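Local coordinates for beta-galactosidase/beta-glucuronidase (Faecalibacterium prausnitzii L2-6, PDB 6MVF), which binds flavin mononucleotide and, as a family 2 glycoside hydrolase of a gut bacterium, probably cleaves beta-glucuronides, at residues G64-T69 with F153-G158; V212-E217 with D232-S237; P295-S300 with A573-D578; D415-C420 with R445-E450; F456-G461 with G488-I493. All blocks are in the same frame, centred on the assembly; numbering follows the deposited sequence.

Interaction 1: G64-T69 with F153-G158; sequences GSYLRT and FTFYGG
The ring of Tyr66 lies across the methyl group of Thr154, whose CG2 sits 3.7 Å from the ring centroid and exactly on the ring normal, a centred CH-pi contact. The same methyl also faces the ring of Tyr156, toward the rim of that ring, so aromatic carbon meets it twice. Tyr66 points at the 153-158 loop with CG between its own backbone N and carbonyl carbon (chi1 63°), which carries the phenol to the Phe155 backbone. There Phe155 N donates to Tyr66 OH at 3.2 Å. A water 3.0 Å from Tyr66 OH also donates to Phe153 O, and it rides over the centre of the Phe155 ring. Arg68 meets that ring differently: the ring edge is turned onto the guanidinium face, the planes 85° apart, with Arg68 NH2 3.6 Å from Phe155 CD2. Arg68 NH2 bonds to Asn140 O, and Thr154 OG1 to Gly59 O. Thr154 pairs through its backbone with Gly539, while Tyr66 touches Ala541. Two long loops of the N-terminal sugar-binding domain, a beta-sandwich in family 2 glycoside hydrolases, thus lock together where that domain meets the TIM barrel domain.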
# COMPACT_ATOMS: atom_id res chain seq x y z
N GLY A 64 26.83 -32.19 -10.45
CA GLY A 64 26.87 -33.44 -11.18
C GLY A 64 25.62 -34.28 -11.01
O GLY A 64 25.29 -35.11 -11.86
N SER A 65 24.93 -34.07 -9.90
CA SER A 65 23.73 -34.81 -9.54
C SER A 65 22.79 -33.83 -8.82
O SER A 65 23.03 -32.62 -8.82
CB SER A 65 24.11 -36.03 -8.69
OG SER A 65 22.98 -36.80 -8.33
N TYR A 66 21.72 -34.36 -8.22
CA TYR A 66 20.92 -33.64 -7.23
C TYR A 66 20.25 -34.65 -6.31
O TYR A 66 19.90 -35.76 -6.74
CB TYR A 66 19.86 -32.73 -7.87
CG TYR A 66 18.77 -33.41 -8.71
CD1 TYR A 66 18.99 -33.73 -10.05
CD2 TYR A 66 17.52 -33.68 -8.17
CE1 TYR A 66 18.00 -34.33 -10.82
CE2 TYR A 66 16.52 -34.28 -8.95
CZ TYR A 66 16.78 -34.60 -10.27
OH TYR A 66 15.79 -35.19 -11.02
N LEU A 67 20.06 -34.26 -5.05
CA LEU A 67 19.59 -35.20 -4.04
C LEU A 67 18.16 -35.63 -4.36
O LEU A 67 17.22 -34.82 -4.26
CB LEU A 67 19.68 -34.59 -2.64
CG LEU A 67 19.02 -35.35 -1.47
CD1 LEU A 67 19.61 -36.74 -1.26
CD2 LEU A 67 19.08 -34.52 -0.20
N ARG A 68 17.98 -36.89 -4.74
CA ARG A 68 16.66 -37.49 -4.86
C ARG A 68 16.49 -38.46 -3.69
O ARG A 68 17.35 -39.31 -3.46
CB ARG A 68 16.48 -38.20 -6.20
CG ARG A 68 16.86 -37.32 -7.40
CD ARG A 68 16.60 -38.01 -8.74
NE ARG A 68 15.20 -38.41 -8.80
CZ ARG A 68 14.59 -38.87 -9.89
NH1 ARG A 68 15.28 -39.02 -11.02
NH2 ARG A 68 13.30 -39.19 -9.83
N THR A 69 15.39 -38.31 -2.95
CA THR A 69 15.20 -39.01 -1.68
C THR A 69 13.87 -38.65 -1.03
O THR A 69 13.03 -37.98 -1.64
CB THR A 69 16.33 -38.68 -0.69
OG1 THR A 69 16.28 -39.59 0.41
CG2 THR A 69 16.20 -37.22 -0.18
N PHE A 153 15.34 -31.84 -17.50
CA PHE A 153 15.07 -30.82 -16.49
C PHE A 153 15.01 -31.49 -15.14
O PHE A 153 14.63 -32.66 -15.02
CB PHE A 153 13.78 -30.00 -16.75
CG PHE A 153 12.48 -30.76 -16.54
CD1 PHE A 153 11.92 -31.52 -17.56
CD2 PHE A 153 11.79 -30.66 -15.34
CE1 PHE A 153 10.71 -32.20 -17.37
CE2 PHE A 153 10.58 -31.34 -15.14
CZ PHE A 153 10.05 -32.12 -16.16
N THR A 154 15.40 -30.72 -14.12
CA THR A 154 15.50 -31.21 -12.76
C THR A 154 14.12 -31.45 -12.12
O THR A 154 13.19 -30.65 -12.28
CB THR A 154 16.31 -30.21 -11.94
OG1 THR A 154 17.57 -30.01 -12.59
CG2 THR A 154 16.54 -30.69 -10.52
N PHE A 155 14.00 -32.57 -11.40
CA PHE A 155 12.80 -32.91 -10.63
C PHE A 155 12.99 -32.40 -9.21
O PHE A 155 13.27 -33.16 -8.28
CB PHE A 155 12.55 -34.41 -10.62
CG PHE A 155 12.56 -35.06 -11.96
CD1 PHE A 155 12.38 -34.32 -13.13
CD2 PHE A 155 12.74 -36.42 -12.06
CE1 PHE A 155 12.40 -34.93 -14.37
CE2 PHE A 155 12.76 -37.03 -13.29
CZ PHE A 155 12.58 -36.29 -14.44
N TYR A 156 12.83 -31.10 -9.04
CA TYR A 156 12.98 -30.48 -7.73
C TYR A 156 12.02 -31.12 -6.73
O TYR A 156 10.81 -31.17 -6.97
CB TYR A 156 12.70 -28.98 -7.83
CG TYR A 156 13.56 -28.23 -8.81
CD1 TYR A 156 14.86 -27.83 -8.48
CD2 TYR A 156 13.06 -27.87 -10.07
CE1 TYR A 156 15.64 -27.12 -9.38
CE2 TYR A 156 13.84 -27.16 -10.98
CZ TYR A 156 15.12 -26.78 -10.62
OH TYR A 156 15.87 -26.07 -11.51
N GLY A 157 12.55 -31.62 -5.62
CA GLY A 157 11.72 -32.28 -4.63
C GLY A 157 11.15 -31.29 -3.62
O GLY A 157 11.73 -30.24 -3.36
N GLY A 158 10.00 -31.64 -3.06
CA GLY A 158 9.49 -30.91 -1.92
C GLY A 158 8.16 -30.22 -2.11
O GLY A 158 7.42 -30.49 -3.06
O HOH W 1 16.35 -35.13 -14.01

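Interaction 2: V212-E217 with D232-S237; sequences VMYSIE and DNTAIS
Strand 211-217 and the chain entering strand 236-240 run in roughly the same direction without exchanging backbone hydrogen bonds, and they spread apart: the CA atoms of Val212 and Thr234 are 6.8 Å apart, those of Tyr214 and Ile236 9.1 Å. Side chains make the contact. Tyr214 reaches across and its OH donates to Thr234 O at 2.8 Å, approaching from above the carbonyl plane, 42° out of it; the same hydroxyl is bonded to Ser201 OG, so two partners fix the phenol. The two strands belong to different sheets, 211-217 pairing with 223-230 and 254-262, and 236-240 with 195-204, as expected of the immunoglobulin-like beta-sandwich of family 2 enzymes. Ile236 CG2 rests obliquely against the Tyr214 ring, 3.5 Å from Tyr214 CD2, while Val212 CG1 covers one ring face near its rim. Beside them Val212 CG2 meets Thr234 CG2 at 4.3 Å. Thr234 OG1 is bonded to the carbonyl O of Ser201, the residue before FMN-binding Phe202, and the Thr234 side chain lies about 9 Å from the flavin nucleotide. Ile236 also packs on Phe635 of the second subunit.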
# COMPACT_ATOMS: atom_id res chain seq x y z
N VAL A 212 -28.06 -22.61 -4.42
CA VAL A 212 -26.86 -22.02 -4.98
C VAL A 212 -27.26 -20.78 -5.77
O VAL A 212 -28.01 -20.86 -6.75
CB VAL A 212 -26.10 -23.03 -5.86
CG1 VAL A 212 -24.93 -22.33 -6.56
CG2 VAL A 212 -25.61 -24.20 -5.02
N MET A 213 -26.78 -19.61 -5.33
CA MET A 213 -27.08 -18.34 -5.97
C MET A 213 -25.86 -17.95 -6.79
O MET A 213 -24.78 -17.71 -6.25
CB MET A 213 -27.43 -17.26 -4.95
CG MET A 213 -28.58 -17.65 -4.02
SD MET A 213 -29.05 -16.31 -2.90
CE MET A 213 -27.42 -15.82 -2.32
N TYR A 214 -26.04 -17.91 -8.11
CA TYR A 214 -24.98 -17.59 -9.05
C TYR A 214 -25.06 -16.12 -9.43
O TYR A 214 -26.14 -15.61 -9.73
CB TYR A 214 -25.12 -18.42 -10.32
CG TYR A 214 -24.93 -19.91 -10.17
CD1 TYR A 214 -23.68 -20.43 -9.87
CD2 TYR A 214 -25.98 -20.79 -10.37
CE1 TYR A 214 -23.49 -21.78 -9.76
CE2 TYR A 214 -25.80 -22.15 -10.26
CZ TYR A 214 -24.54 -22.64 -9.96
OH TYR A 214 -24.33 -23.99 -9.84
N SER A 215 -23.91 -15.46 -9.45
CA SER A 215 -23.83 -14.07 -9.83
C SER A 215 -22.63 -13.89 -10.76
O SER A 215 -21.56 -14.44 -10.51
CB SER A 215 -23.69 -13.18 -8.59
OG SER A 215 -23.29 -11.86 -8.95
N ILE A 216 -22.82 -13.14 -11.85
CA ILE A 216 -21.75 -12.88 -12.82
C ILE A 216 -21.42 -11.39 -12.78
O ILE A 216 -22.31 -10.55 -12.99
CB ILE A 216 -22.14 -13.33 -14.24
CG1 ILE A 216 -22.33 -14.85 -14.31
CG2 ILE A 216 -21.06 -12.93 -15.22
CD1 ILE A 216 -22.90 -15.35 -15.60
N GLU A 217 -20.15 -11.08 -12.53
CA GLU A 217 -19.66 -9.71 -12.46
C GLU A 217 -18.82 -9.40 -13.69
O GLU A 217 -18.02 -10.24 -14.12
CB GLU A 217 -18.84 -9.49 -11.18
CG GLU A 217 -19.68 -9.62 -9.91
CD GLU A 217 -18.86 -9.75 -8.63
OE1 GLU A 217 -17.62 -9.93 -8.69
OE2 GLU A 217 -19.47 -9.68 -7.53
N ASP A 232 -28.95 -29.43 -5.00
CA ASP A 232 -28.73 -30.80 -5.47
C ASP A 232 -29.02 -30.93 -6.97
O ASP A 232 -29.28 -32.04 -7.47
CB ASP A 232 -29.60 -31.78 -4.68
CG ASP A 232 -31.10 -31.61 -4.98
OD1 ASP A 232 -31.51 -30.63 -5.67
OD2 ASP A 232 -31.87 -32.48 -4.51
N ASN A 233 -29.02 -29.80 -7.67
CA ASN A 233 -29.46 -29.71 -9.05
C ASN A 233 -28.96 -28.37 -9.58
O ASN A 233 -29.76 -27.47 -9.85
CB ASN A 233 -30.99 -29.82 -9.15
CG ASN A 233 -31.46 -29.81 -10.56
OD1 ASN A 233 -30.73 -30.19 -11.47
ND2 ASN A 233 -32.68 -29.33 -10.77
N THR A 234 -27.64 -28.24 -9.69
CA THR A 234 -27.03 -26.92 -9.72
C THR A 234 -26.76 -26.41 -11.12
O THR A 234 -26.45 -25.23 -11.28
CB THR A 234 -25.72 -26.94 -8.92
OG1 THR A 234 -24.72 -27.64 -9.66
CG2 THR A 234 -25.93 -27.63 -7.57
N ALA A 235 -26.88 -27.24 -12.14
CA ALA A 235 -26.54 -26.81 -13.49
C ALA A 235 -27.53 -25.77 -14.00
O ALA A 235 -28.74 -25.90 -13.82
CB ALA A 235 -26.50 -28.01 -14.43
N ILE A 236 -27.00 -24.73 -14.63
CA ILE A 236 -27.82 -23.64 -15.16
C ILE A 236 -27.00 -22.97 -16.25
O ILE A 236 -25.77 -23.03 -16.24
CB ILE A 236 -28.21 -22.63 -14.05
CG1 ILE A 236 -29.27 -21.67 -14.55
CG2 ILE A 236 -27.00 -21.83 -13.58
CD1 ILE A 236 -30.63 -22.26 -14.57
N SER A 237 -27.69 -22.34 -17.18
CA SER A 237 -27.03 -21.53 -18.20
C SER A 237 -27.46 -20.08 -18.04
O SER A 237 -28.66 -19.79 -18.04
CB SER A 237 -27.38 -22.05 -19.59
OG SER A 237 -27.00 -21.11 -20.56

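Interaction 3: P295-S300 with A573-D578; sequences PLRGVS and AYWAKD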
# COMPACT_ATOMS: atom_id res chain seq x y z
N PRO A 295 -2.02 -15.64 -36.10
CA PRO A 295 -0.96 -16.65 -35.93
C PRO A 295 -0.40 -16.60 -34.52
O PRO A 295 -0.14 -15.52 -33.98
CB PRO A 295 0.07 -16.26 -36.99
CG PRO A 295 -0.71 -15.53 -38.04
CD PRO A 295 -1.77 -14.77 -37.26
N LEU A 296 -0.25 -17.78 -33.90
CA LEU A 296 0.32 -17.91 -32.56
C LEU A 296 1.84 -17.95 -32.64
O LEU A 296 2.41 -18.89 -33.20
CB LEU A 296 -0.21 -19.16 -31.86
CG LEU A 296 -1.70 -19.14 -31.48
CD1 LEU A 296 -1.99 -20.20 -30.45
CD2 LEU A 296 -2.14 -17.74 -30.97
N ARG A 297 2.50 -16.94 -32.08
CA ARG A 297 3.96 -16.83 -32.10
C ARG A 297 4.44 -16.57 -30.68
O ARG A 297 4.21 -15.49 -30.12
CB ARG A 297 4.41 -15.73 -33.06
CG ARG A 297 3.92 -15.90 -34.51
CD ARG A 297 4.43 -17.25 -35.11
NE ARG A 297 4.07 -17.45 -36.51
CZ ARG A 297 3.19 -18.36 -36.95
NH1 ARG A 297 2.55 -19.16 -36.10
NH2 ARG A 297 2.94 -18.47 -38.24
N GLY A 298 5.10 -17.56 -30.08
CA GLY A 298 5.48 -17.41 -28.69
C GLY A 298 6.61 -18.29 -28.21
O GLY A 298 7.58 -18.55 -28.94
N VAL A 299 6.51 -18.74 -26.95
CA VAL A 299 7.64 -19.32 -26.23
C VAL A 299 7.12 -20.41 -25.30
O VAL A 299 5.92 -20.51 -25.03
CB VAL A 299 8.42 -18.23 -25.43
CG1 VAL A 299 8.86 -17.10 -26.32
CG2 VAL A 299 7.56 -17.66 -24.32
N SER A 300 8.03 -21.23 -24.82
CA SER A 300 7.79 -22.14 -23.71
C SER A 300 8.42 -21.55 -22.47
O SER A 300 9.28 -20.67 -22.55
CB SER A 300 8.36 -23.53 -24.00
OG SER A 300 7.67 -24.12 -25.10
N ALA A 573 11.46 -7.27 -32.07
CA ALA A 573 11.26 -6.54 -33.33
C ALA A 573 10.24 -7.23 -34.24
O ALA A 573 9.49 -6.56 -34.96
CB ALA A 573 12.61 -6.35 -34.05
N TYR A 574 10.16 -8.57 -34.22
CA TYR A 574 9.24 -9.25 -35.12
C TYR A 574 7.81 -9.30 -34.59
O TYR A 574 6.88 -9.44 -35.38
CB TYR A 574 9.71 -10.68 -35.40
CG TYR A 574 10.56 -10.84 -36.64
CD1 TYR A 574 11.95 -10.66 -36.60
CD2 TYR A 574 9.98 -11.19 -37.86
CE1 TYR A 574 12.73 -10.81 -37.75
CE2 TYR A 574 10.75 -11.33 -39.00
CZ TYR A 574 12.12 -11.15 -38.94
OH TYR A 574 12.85 -11.30 -40.09
N TRP A 575 7.62 -9.16 -33.27
CA TRP A 575 6.33 -9.36 -32.62
C TRP A 575 5.77 -8.12 -31.95
O TRP A 575 4.56 -7.88 -32.05
CB TRP A 575 6.44 -10.46 -31.56
CG TRP A 575 6.78 -11.82 -32.07
CD1 TRP A 575 6.77 -12.25 -33.37
CD2 TRP A 575 7.21 -12.94 -31.28
NE1 TRP A 575 7.15 -13.58 -33.43
CE2 TRP A 575 7.42 -14.02 -32.16
CE3 TRP A 575 7.44 -13.12 -29.92
CZ2 TRP A 575 7.83 -15.26 -31.72
CZ3 TRP A 575 7.85 -14.35 -29.49
CH2 TRP A 575 8.05 -15.40 -30.39
N ALA A 576 6.59 -7.34 -31.25
CA ALA A 576 6.08 -6.27 -30.41
C ALA A 576 5.63 -5.10 -31.26
O ALA A 576 6.13 -4.87 -32.37
CB ALA A 576 7.14 -5.78 -29.40
N LYS A 577 4.65 -4.35 -30.73
CA LYS A 577 4.16 -3.18 -31.43
C LYS A 577 4.76 -1.88 -30.92
O LYS A 577 4.90 -0.93 -31.70
CB LYS A 577 2.63 -3.13 -31.35
CG LYS A 577 1.94 -4.26 -32.13
CD LYS A 577 2.61 -4.52 -33.49
CE LYS A 577 2.16 -5.84 -34.12
NZ LYS A 577 0.83 -5.75 -34.81
N ASP A 578 5.12 -1.80 -29.63
CA ASP A 578 5.76 -0.58 -29.13
C ASP A 578 7.06 -0.36 -29.90
O ASP A 578 7.82 -1.32 -30.10
CB ASP A 578 6.04 -0.67 -27.63
CG ASP A 578 4.77 -0.53 -26.76
OD1 ASP A 578 3.65 -0.34 -27.30
OD2 ASP A 578 4.90 -0.61 -25.51
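One face of the Trp575 indole lies over the backbone of Arg297, with Arg297 O 3.7 Å above the ring plane toward its rim, while the methyl Val299 CG1 stands at the ring edge, 4.3 Å from Trp575 CZ3. The guanidinium of Arg297 has its own cover, Pro295 CB over the centre of one face. This is the seam of a TIM barrel: strand 292-300, the first of the eight parallel barrel strands, is flanked by 331-334 and 529-532, and helix 566-575, which comes after the last of them, sets its final residue against it. The pyrrole side of the indole meets aliphatic carbon, Trp575 NE1 lying 3.5 Å from Arg297 CB. At the far end of the ring Trp575 CH2 approaches Gly298 O obliquely at 3.5 Å. Trp575 further packs on Leu327 of helix 314-327 and meets the ring of Tyr571. Arg297 starts toward the indole, but a bend at its second torsion (chi2 -59°) turns the guanidinium away, where NH2 bonds to Phe521 O and NH1 to Ile527 O. Arg297 NH1 also donates to Leu296 O at 2.9 Å, with that oxygen close to the guanidinium plane yet the donor 55° out of the carbonyl plane.

Interaction 4: D415-C420 with R445-E450; sequences DLQKLC and RITDVE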
# COMPACT_ATOMS: atom_id res chain seq x y z
N ASP A 415 -6.50 -43.49 -25.08
CA ASP A 415 -7.16 -43.30 -23.79
C ASP A 415 -7.14 -41.84 -23.36
O ASP A 415 -8.15 -41.30 -22.89
CB ASP A 415 -6.50 -44.18 -22.71
CG ASP A 415 -6.66 -45.69 -22.99
OD1 ASP A 415 -7.61 -46.06 -23.69
OD2 ASP A 415 -5.84 -46.50 -22.50
N LEU A 416 -5.99 -41.18 -23.54
CA LEU A 416 -5.85 -39.78 -23.15
C LEU A 416 -6.67 -38.87 -24.07
O LEU A 416 -7.29 -37.91 -23.59
CB LEU A 416 -4.37 -39.37 -23.18
CG LEU A 416 -3.53 -39.77 -21.97
CD1 LEU A 416 -2.03 -39.71 -22.27
CD2 LEU A 416 -3.91 -38.88 -20.78
N GLN A 417 -6.67 -39.14 -25.38
CA GLN A 417 -7.52 -38.35 -26.27
C GLN A 417 -8.98 -38.49 -25.87
O GLN A 417 -9.73 -37.50 -25.85
CB GLN A 417 -7.32 -38.77 -27.72
CG GLN A 417 -8.31 -38.14 -28.69
CD GLN A 417 -8.03 -36.67 -28.96
OE1 GLN A 417 -7.02 -36.12 -28.49
NE2 GLN A 417 -8.90 -36.03 -29.74
N LYS A 418 -9.40 -39.71 -25.52
CA LYS A 418 -10.79 -39.94 -25.14
C LYS A 418 -11.12 -39.23 -23.83
O LYS A 418 -12.23 -38.71 -23.67
CB LYS A 418 -11.07 -41.44 -25.03
CG LYS A 418 -12.55 -41.75 -24.88
CD LYS A 418 -12.82 -43.04 -24.10
CE LYS A 418 -14.32 -43.36 -24.08
NZ LYS A 418 -14.68 -44.55 -23.24
N LEU A 419 -10.16 -39.17 -22.90
CA LEU A 419 -10.41 -38.53 -21.62
C LEU A 419 -10.54 -37.01 -21.76
O LEU A 419 -11.38 -36.39 -21.10
CB LEU A 419 -9.30 -38.88 -20.63
CG LEU A 419 -9.45 -38.24 -19.25
CD1 LEU A 419 -10.69 -38.78 -18.60
CD2 LEU A 419 -8.21 -38.51 -18.42
N CYS A 420 -9.69 -36.40 -22.60
CA CYS A 420 -9.78 -34.95 -22.78
C CYS A 420 -11.12 -34.54 -23.39
O CYS A 420 -11.66 -33.48 -23.06
CB CYS A 420 -8.63 -34.44 -23.65
SG CYS A 420 -6.95 -34.59 -23.00
N ARG A 445 -2.70 -37.93 -36.25
CA ARG A 445 -4.15 -37.94 -36.35
C ARG A 445 -4.84 -38.48 -35.09
O ARG A 445 -6.04 -38.78 -35.13
CB ARG A 445 -4.61 -38.71 -37.60
CG ARG A 445 -3.81 -38.27 -38.81
CD ARG A 445 -4.29 -38.75 -40.15
NE ARG A 445 -3.69 -37.88 -41.17
CZ ARG A 445 -2.43 -37.96 -41.58
NH1 ARG A 445 -1.65 -38.90 -41.05
NH2 ARG A 445 -1.93 -37.12 -42.49
N ILE A 446 -4.11 -38.60 -33.98
CA ILE A 446 -4.76 -38.92 -32.71
C ILE A 446 -5.40 -37.67 -32.11
O ILE A 446 -6.56 -37.69 -31.69
CB ILE A 446 -3.76 -39.54 -31.72
CG1 ILE A 446 -3.27 -40.91 -32.20
CG2 ILE A 446 -4.38 -39.66 -30.33
CD1 ILE A 446 -2.34 -41.58 -31.20
N THR A 447 -4.65 -36.57 -32.06
CA THR A 447 -5.08 -35.33 -31.45
C THR A 447 -5.55 -34.34 -32.52
O THR A 447 -5.30 -34.52 -33.72
CB THR A 447 -3.95 -34.73 -30.60
OG1 THR A 447 -2.78 -34.50 -31.41
CG2 THR A 447 -3.58 -35.67 -29.43
N ASP A 448 -6.26 -33.29 -32.08
CA ASP A 448 -6.85 -32.32 -33.00
C ASP A 448 -5.79 -31.53 -33.77
O ASP A 448 -6.02 -31.13 -34.92
CB ASP A 448 -7.76 -31.33 -32.24
CG ASP A 448 -8.87 -32.03 -31.44
OD1 ASP A 448 -9.47 -33.01 -31.94
OD2 ASP A 448 -9.14 -31.58 -30.29
N VAL A 449 -4.65 -31.26 -33.14
CA VAL A 449 -3.54 -30.55 -33.77
C VAL A 449 -2.27 -31.24 -33.29
O VAL A 449 -2.30 -32.14 -32.44
CB VAL A 449 -3.53 -29.04 -33.43
CG1 VAL A 449 -4.81 -28.35 -33.93
CG2 VAL A 449 -3.36 -28.80 -31.93
N GLU A 450 -1.13 -30.84 -33.88
CA GLU A 450 0.10 -31.61 -33.75
C GLU A 450 1.29 -30.67 -33.91
O GLU A 450 1.24 -29.71 -34.68
CB GLU A 450 0.22 -32.74 -34.79
CG GLU A 450 -0.81 -33.85 -34.66
CD GLU A 450 -0.51 -35.06 -35.56
OE1 GLU A 450 0.62 -35.60 -35.49
OE2 GLU A 450 -1.41 -35.46 -36.34
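Asp448 OD2 is gripped twice, by a salt bridge from Lys421 NZ and a hydrogen bond from Thr429 N, which fixes the carboxylate beside the amide of Gln417. The other oxygen, Asp448 OD1, is 3.8 Å from Gln417 NE2, near but not hydrogen-bonded, the amide and carboxylate planes 79° apart. Gln417 carries the contact from the helix side. Its chain leaves with CG anti to the backbone N (chi1 172°) and bends at the next torsion, which lays the amide against the loop. Ile446 O then sits over the amide, nearest to Gln417 CD at 3.3 Å, and Gln417 CB touches Ile446 CG2 at 4.0 Å. At the oxygen end of the amide, Gln417 OE1 lies 3.6 Å from Thr447 CG2, while its hydrogen bond goes to Thr429 OG1. With the amide cut back to the methyl of an alanine, Thr429 OG1 would probably lose this mate and a gap open beside the Ile446 carbonyl. The loop holds its own shape: Thr447 OG1 donates to Val449 O at 2.6 Å, and Arg445 N to Glu450 OE2 at 2.8 Å. The contact joins helix 407-423 of the TIM barrel to the loop leading into strand 450-453, packing typical of a beta/alpha barrel at the end where its parallel strands begin.

Interaction 5: F456-G461 with G488-I493; sequences FGWYGG and GCEGII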
# COMPACT_ATOMS: atom_id res chain seq x y z
N PHE A 456 17.06 -28.44 -36.19
CA PHE A 456 17.93 -28.33 -37.35
C PHE A 456 18.73 -27.04 -37.26
O PHE A 456 18.16 -25.94 -37.25
CB PHE A 456 17.12 -28.37 -38.64
CG PHE A 456 16.21 -29.56 -38.74
CD1 PHE A 456 16.73 -30.84 -38.74
CD2 PHE A 456 14.84 -29.38 -38.84
CE1 PHE A 456 15.90 -31.93 -38.81
CE2 PHE A 456 14.01 -30.45 -38.92
CZ PHE A 456 14.54 -31.73 -38.91
N GLY A 457 20.05 -27.18 -37.20
CA GLY A 457 20.95 -26.07 -36.96
C GLY A 457 21.57 -26.05 -35.58
O GLY A 457 22.40 -25.17 -35.31
N TRP A 458 21.19 -26.96 -34.67
CA TRP A 458 21.82 -27.01 -33.36
C TRP A 458 22.22 -28.44 -32.97
O TRP A 458 23.39 -28.68 -32.67
CB TRP A 458 20.94 -26.39 -32.25
CG TRP A 458 21.61 -26.61 -30.96
CD1 TRP A 458 21.28 -27.51 -29.99
CD2 TRP A 458 22.85 -26.01 -30.54
NE1 TRP A 458 22.21 -27.48 -28.97
CE2 TRP A 458 23.18 -26.57 -29.29
CE3 TRP A 458 23.70 -25.04 -31.10
CZ2 TRP A 458 24.34 -26.19 -28.59
CZ3 TRP A 458 24.82 -24.66 -30.39
CH2 TRP A 458 25.14 -25.23 -29.16
N TYR A 459 21.28 -29.41 -32.95
CA TYR A 459 21.66 -30.80 -32.70
C TYR A 459 22.09 -31.53 -33.97
O TYR A 459 22.63 -32.64 -33.87
CB TYR A 459 20.52 -31.60 -32.06
CG TYR A 459 20.22 -31.23 -30.62
CD1 TYR A 459 21.24 -31.11 -29.67
CD2 TYR A 459 18.91 -30.98 -30.21
CE1 TYR A 459 20.95 -30.76 -28.34
CE2 TYR A 459 18.61 -30.62 -28.90
CZ TYR A 459 19.63 -30.52 -27.96
OH TYR A 459 19.32 -30.17 -26.66
N GLY A 460 21.89 -30.95 -35.14
CA GLY A 460 22.28 -31.58 -36.38
C GLY A 460 21.73 -30.74 -37.50
O GLY A 460 20.86 -29.90 -37.28
N GLY A 461 22.23 -30.94 -38.71
CA GLY A 461 21.70 -30.20 -39.84
C GLY A 461 22.08 -28.72 -39.86
O GLY A 461 22.82 -28.20 -39.03
N GLY A 488 15.08 -24.11 -31.19
CA GLY A 488 15.94 -23.22 -30.46
C GLY A 488 17.40 -23.63 -30.59
O GLY A 488 17.75 -24.52 -31.35
N CYS A 489 18.22 -22.98 -29.78
CA CYS A 489 19.65 -23.04 -29.99
C CYS A 489 20.31 -22.46 -28.75
O CYS A 489 19.75 -21.55 -28.13
CB CYS A 489 20.00 -22.24 -31.25
SG CYS A 489 21.67 -22.00 -31.58
N GLU A 490 21.44 -23.02 -28.35
CA GLU A 490 22.09 -22.53 -27.15
C GLU A 490 22.78 -21.21 -27.44
O GLU A 490 23.25 -20.96 -28.55
CB GLU A 490 23.11 -23.53 -26.61
CG GLU A 490 22.49 -24.88 -26.30
CD GLU A 490 22.17 -25.03 -24.83
OE1 GLU A 490 22.71 -24.20 -24.07
OE2 GLU A 490 21.41 -25.98 -24.48
N GLY A 491 22.81 -20.36 -26.42
CA GLY A 491 23.51 -19.10 -26.42
C GLY A 491 24.06 -18.85 -25.03
O GLY A 491 23.31 -18.75 -24.05
N ILE A 492 25.38 -18.77 -24.93
CA ILE A 492 26.06 -18.52 -23.67
C ILE A 492 26.78 -17.18 -23.84
O ILE A 492 27.64 -17.06 -24.71
CB ILE A 492 27.00 -19.68 -23.32
CG1 ILE A 492 26.13 -20.95 -23.19
CG2 ILE A 492 27.77 -19.40 -22.05
CD1 ILE A 492 26.84 -22.19 -22.73
N ILE A 493 26.37 -16.16 -23.08
CA ILE A 493 26.61 -14.79 -23.54
C ILE A 493 28.02 -14.27 -23.22
O ILE A 493 28.34 -13.12 -23.52
CB ILE A 493 25.55 -13.80 -23.03
CG1 ILE A 493 25.37 -13.85 -21.51
CG2 ILE A 493 24.23 -14.03 -23.71
CD1 ILE A 493 24.26 -12.96 -21.00
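Glu490 lays its aliphatic part over one face of the Trp458 indole, CB standing 4.0 Å from the centroid of the six-membered ring, 29° off the normal, in a CH-pi contact; Glu490 CG lies toward the rim, nearest Trp458 CZ2. Cys489 CA is over the same face. With chi1 at 175°, CG opposite the backbone N, the indole is directed at 488-490. Sulfur adds an oblique contact: Cys489 SG is 4.6 Å from the centroid of the Trp458 six-membered ring and 3.7 Å from Trp458 CE3. Both segments belong to loops that follow barrel strands, 450-453 and 482-487, at the C-terminal end of the TIM barrel, the end that carries the active site in glycosidases of this fold. The indole also takes a cation-pi contact from Lys503 and an edge-to-face contact from Tyr505. A serine in place of Trp458 is likely to strip cover from the Glu490 chain and Cys489 sulfur and leave Lys503 without its pi partner. Polar contacts lie outside the ring packing: Gly457 N bonds to Gly460 O at 2.8 Å within the first loop, and Asn264 of the third subunit bonds to Gly491 O and Ile493 N.

Overall arrangement
From the N terminus, interaction 1 closes a long loop inside the sugar-binding domain, spanning strands 70-78 to 131-139, and is complete before interaction 2 opens. Interaction 2 closes a short loop around strand 223-230 in the next sandwich domain, its centre about 44 Å from that of interaction 1. Interaction 3 then embraces almost the whole TIM barrel, joining its first strand to the helix after its last. Interactions 4 and 5 fall one after the other within that span and do not cross; interaction 4 ties a helix to a loop at the N-terminal end of the barrel strands, interaction 5 joins two loops at their C-terminal end. Nearest atoms of interactions 3 and 4 are about 9 Å apart, and none of the five contacts touches another.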